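Local atomic coordinates of guanylate kinase (Stenotrophomonas maltophilia, PDB entry 6WCT), a protein that catalyses the transfer of a phosphate group from ATP to GMP, giving GDP and ADP, and so probably serves in the recycling of GMP. Residues L51-A59 and D96-S104. Numbering follows the deposited sequence.
Sequences LSISFTSRA and DWKGTARQS. With 5GP (guanosine-5'-monophosphate), chain E.
Ser52 OG rests against Ser104 CB at 3.5 Å without a direct hydrogen bond, and water joins the two sides. One water links the hydroxyls of Ser52, Ser54 and Thr100; a second donates to Ile53 O and accepts from Ala101 N. Ser54 OG, beside its own backbone N (chi1 -64°), also donates to O6 of the guanine, 2.5 Å away, while Thr100 OG1 has Glu89 as a further partner. Phe55 and Gly99 form an antiparallel hydrogen-bonded pair, each donating its N-H to the other's O. The Phe55 ring leaves on the face away from the nucleotide, CE1 resting 3.7 Å from Ala101 CB, and is covered by helix 75-83. Thr56 and Lys98, a non-hydrogen-bonded pair, run side by side on the nucleotide face. With Thr56 OG1 anti to the backbone N (chi1 -174°), the hydroxyl donates to Trp97 O at 2.8 Å and accepts from Arg58 N, an ST turn. Trp97 O is gripped twice, since Ser57 N also donates to it; Ser57 OG in return accepts from Trp97 N at 3.2 Å, lying at the edge of the indole. Arg58 CB lies 3.4 Å from Asp96 CG, and the guanidinium reaches the phosphate, NH2 donating to O1P at 2.9 Å and also pairing with Glu64. Lys98 CB packs over a face of the purine, near C4 and C5; its amine is carried toward the ribose and phosphate, though its exact place is doubtful. The whole exemplifies the GMP-binding region of guanylate kinases, a small mixed β-sheet whose strands, with the residues flanking them, present base-reading and phosphate-binding side chains from one face.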
loop_
_atom_site.group_PDB
_atom_site.type_symbol
_atom_site.label_atom_id
_atom_site.label_comp_id
_atom_site.label_asym_id
_atom_site.label_seq_id
_atom_site.Cartn_x
_atom_site.Cartn_y
_atom_site.Cartn_z
ATOM N N LEU A 51 1.709 7.921 17.996
ATOM C CA LEU A 51 2.269 6.706 18.558
ATOM C C LEU A 51 1.663 6.416 19.929
ATOM O O LEU A 51 1.340 7.325 20.690
ATOM C CB LEU A 51 3.789 6.862 18.663
ATOM C CG LEU A 51 4.630 5.743 19.251
ATOM C CD1 LEU A 51 4.392 4.413 18.512
ATOM C CD2 LEU A 51 6.079 6.155 19.190
ATOM N N SER A 52 1.511 5.140 20.243
ATOM C CA SER A 52 0.996 4.715 21.539
ATOM C C SER A 52 2.122 4.145 22.402
ATOM O O SER A 52 2.960 3.387 21.922
ATOM C CB SER A 52 -0.103 3.668 21.365
ATOM O OG SER A 52 -0.419 3.080 22.602
ATOM N N ILE A 53 2.126 4.493 23.680
ATOM C CA ILE A 53 3.075 3.944 24.645
ATOM C C ILE A 53 2.409 2.775 25.368
ATOM O O ILE A 53 1.391 2.953 26.051
ATOM C CB ILE A 53 3.544 5.010 25.642
ATOM C CG1 ILE A 53 4.088 6.235 24.905
ATOM C CG2 ILE A 53 4.592 4.406 26.600
ATOM C CD1 ILE A 53 5.259 5.927 24.030
ATOM N N SER A 54 2.972 1.582 25.213
ATOM C CA SER A 54 2.420 0.383 25.821
ATOM C C SER A 54 2.727 0.322 27.316
ATOM O O SER A 54 3.638 0.979 27.823
ATOM C CB SER A 54 2.992 -0.870 25.145
ATOM O OG SER A 54 2.603 -0.940 23.789
ATOM N N PHE A 55 1.914 -0.458 28.022
ATOM C CA PHE A 55 2.171 -0.905 29.384
ATOM C C PHE A 55 2.881 -2.256 29.336
ATOM O O PHE A 55 2.678 -3.041 28.412
ATOM C CB PHE A 55 0.857 -1.034 30.171
ATOM C CG PHE A 55 0.300 0.282 30.630
ATOM C CD1 PHE A 55 -0.382 1.109 29.750
ATOM C CD2 PHE A 55 0.476 0.700 31.933
ATOM C CE1 PHE A 55 -0.863 2.322 30.155
ATOM C CE2 PHE A 55 -0.013 1.917 32.354
ATOM C CZ PHE A 55 -0.671 2.734 31.455
ATOM N N THR A 56 3.741 -2.514 30.321
ATOM C CA THR A 56 4.369 -3.822 30.431
ATOM C C THR A 56 4.723 -4.065 31.882
ATOM O O THR A 56 5.062 -3.131 32.612
ATOM C CB THR A 56 5.639 -3.943 29.575
ATOM O OG1 THR A 56 6.117 -5.285 29.612
ATOM C CG2 THR A 56 6.741 -3.050 30.134
ATOM N N SER A 57 4.635 -5.328 32.301
ATOM C CA SER A 57 5.098 -5.707 33.624
ATOM C C SER A 57 6.498 -6.294 33.596
ATOM O O SER A 57 7.006 -6.688 34.648
ATOM C CB SER A 57 4.122 -6.691 34.281
ATOM O OG SER A 57 4.091 -7.931 33.581
ATOM N N ARG A 58 7.122 -6.390 32.424
ATOM C CA ARG A 58 8.493 -6.870 32.374
ATOM C C ARG A 58 9.431 -5.848 33.013
ATOM O O ARG A 58 9.121 -4.656 33.122
ATOM C CB ARG A 58 8.919 -7.185 30.937
ATOM C CG ARG A 58 9.336 -5.999 30.066
ATOM C CD ARG A 58 10.442 -6.484 29.133
ATOM N NE ARG A 58 10.679 -5.678 27.937
ATOM C CZ ARG A 58 11.374 -4.549 27.934
ATOM N NH1 ARG A 58 11.864 -4.067 29.072
ATOM N NH2 ARG A 58 11.578 -3.895 26.800
ATOM N N ALA A 59 10.567 -6.344 33.491
ATOM C CA ALA A 59 11.557 -5.488 34.131
ATOM C C ALA A 59 12.198 -4.547 33.115
ATOM O O ALA A 59 12.376 -4.886 31.946
ATOM C CB ALA A 59 12.630 -6.333 34.825
ATOM N N ASP A 96 5.958 -12.095 30.095
ATOM C CA ASP A 96 5.522 -10.906 30.817
ATOM C C ASP A 96 4.317 -10.322 30.100
ATOM O O ASP A 96 4.058 -10.627 28.937
ATOM C CB ASP A 96 6.631 -9.851 30.913
ATOM C CG ASP A 96 7.734 -10.234 31.888
ATOM O OD1 ASP A 96 7.506 -10.186 33.125
ATOM O OD2 ASP A 96 8.837 -10.586 31.401
ATOM N N TRP A 97 3.588 -9.471 30.809
ATOM C CA TRP A 97 2.433 -8.789 30.241
ATOM C C TRP A 97 2.845 -7.611 29.359
ATOM O O TRP A 97 3.754 -6.848 29.694
ATOM C CB TRP A 97 1.533 -8.274 31.356
ATOM C CG TRP A 97 0.817 -9.342 32.111
ATOM C CD1 TRP A 97 0.950 -9.635 33.441
ATOM C CD2 TRP A 97 -0.148 -10.260 31.592
ATOM N NE1 TRP A 97 0.128 -10.678 33.777
ATOM C CE2 TRP A 97 -0.558 -11.081 32.661
ATOM C CE3 TRP A 97 -0.703 -10.471 30.326
ATOM C CZ2 TRP A 97 -1.497 -12.100 32.503
ATOM C CZ3 TRP A 97 -1.636 -11.479 30.170
ATOM C CH2 TRP A 97 -2.024 -12.283 31.254
ATOM N N LYS A 98 2.143 -7.451 28.243
ATOM C CA LYS A 98 2.232 -6.278 27.389
ATOM C C LYS A 98 0.816 -5.859 27.021
ATOM O O LYS A 98 -0.078 -6.698 26.901
ATOM C CB LYS A 98 3.048 -6.558 26.117
ATOM C CG LYS A 98 4.523 -6.846 26.359
ATOM C CD LYS A 98 5.372 -5.614 26.134
ATOM C CE LYS A 98 6.777 -5.822 26.675
ATOM N NZ LYS A 98 7.626 -6.595 25.739
ATOM N N GLY A 99 0.607 -4.555 26.872
ATOM C CA GLY A 99 -0.730 -4.071 26.615
ATOM C C GLY A 99 -0.859 -2.642 26.126
ATOM O O GLY A 99 -0.109 -1.740 26.523
ATOM N N THR A 100 -1.849 -2.435 25.265
ATOM C CA THR A 100 -2.241 -1.117 24.793
ATOM C C THR A 100 -3.437 -0.678 25.621
ATOM O O THR A 100 -4.482 -1.338 25.595
ATOM C CB THR A 100 -2.634 -1.153 23.316
ATOM O OG1 THR A 100 -1.542 -1.621 22.522
ATOM C CG2 THR A 100 -3.048 0.223 22.855
ATOM N N ALA A 101 -3.288 0.423 26.355
ATOM C CA ALA A 101 -4.394 0.913 27.161
ATOM C C ALA A 101 -5.508 1.411 26.261
ATOM O O ALA A 101 -5.260 2.039 25.225
ATOM C CB ALA A 101 -3.953 2.041 28.100
ATOM N N ARG A 102 -6.744 1.119 26.675
ATOM C CA ARG A 102 -7.920 1.578 25.957
ATOM C C ARG A 102 -7.852 3.077 25.706
ATOM O O ARG A 102 -8.136 3.545 24.600
ATOM C CB ARG A 102 -9.164 1.236 26.782
ATOM C CG ARG A 102 -10.388 0.906 25.984
ATOM C CD ARG A 102 -11.497 0.338 26.872
ATOM N NE ARG A 102 -11.215 -1.028 27.308
ATOM C CZ ARG A 102 -11.315 -2.102 26.533
ATOM N NH1 ARG A 102 -11.687 -1.979 25.267
ATOM N NH2 ARG A 102 -11.036 -3.303 27.024
ATOM N N GLN A 103 -7.445 3.841 26.725
ATOM C CA GLN A 103 -7.337 5.295 26.651
ATOM C C GLN A 103 -6.304 5.774 25.634
ATOM O O GLN A 103 -6.264 6.975 25.345
ATOM C CB GLN A 103 -7.003 5.861 28.039
ATOM N N SER A 104 -5.440 4.893 25.124
ATOM C CA SER A 104 -4.431 5.309 24.153
ATOM C C SER A 104 -4.890 5.205 22.702
ATOM O O SER A 104 -4.210 5.738 21.817
ATOM C CB SER A 104 -3.159 4.465 24.301
ATOM O OG SER A 104 -2.585 4.595 25.584
HETATM P P 5GP E . 10.309 -5.980 24.098
HETATM O O1P 5GP E . 10.280 -4.481 24.260
HETATM O O2P 5GP E . 11.647 -6.558 23.638
HETATM O O3P 5GP E . 9.827 -6.752 25.302
HETATM O "O5'" 5GP E . 9.243 -6.352 23.001
HETATM C "C5'" 5GP E . 8.749 -7.672 22.895
HETATM C "C4'" 5GP E . 7.589 -7.712 21.948
HETATM O "O4'" 5GP E . 6.414 -7.184 22.618
HETATM C "C3'" 5GP E . 7.775 -6.857 20.681
HETATM O "O3'" 5GP E . 7.304 -7.564 19.541
HETATM C "C2'" 5GP E . 6.840 -5.680 20.919
HETATM O "O2'" 5GP E . 6.340 -5.074 19.748
HETATM C "C1'" 5GP E . 5.740 -6.346 21.723
HETATM N N9 5GP E . 4.904 -5.412 22.458
HETATM C C8 5GP E . 5.252 -4.147 22.854
HETATM N N7 5GP E . 4.244 -3.456 23.316
HETATM C C5 5GP E . 3.169 -4.326 23.234
HETATM C C6 5GP E . 1.809 -4.133 23.536
HETATM O O6 5GP E . 1.294 -3.099 23.956
HETATM N N1 5GP E . 1.045 -5.254 23.261
HETATM C C2 5GP E . 1.533 -6.431 22.747
HETATM N N2 5GP E . 0.650 -7.410 22.514
HETATM N N3 5GP E . 2.817 -6.623 22.461
HETATM C C4 5GP E . 3.569 -5.540 22.719
HETATM O O HOH W 1 0.354 0.236 22.382
HETATM O O HOH W 2 -0.985 2.271 25.777
HETATM O O HOH W 3 0.093 6.198 24.921
HETATM O O HOH W 4 11.066 -9.322 33.342
#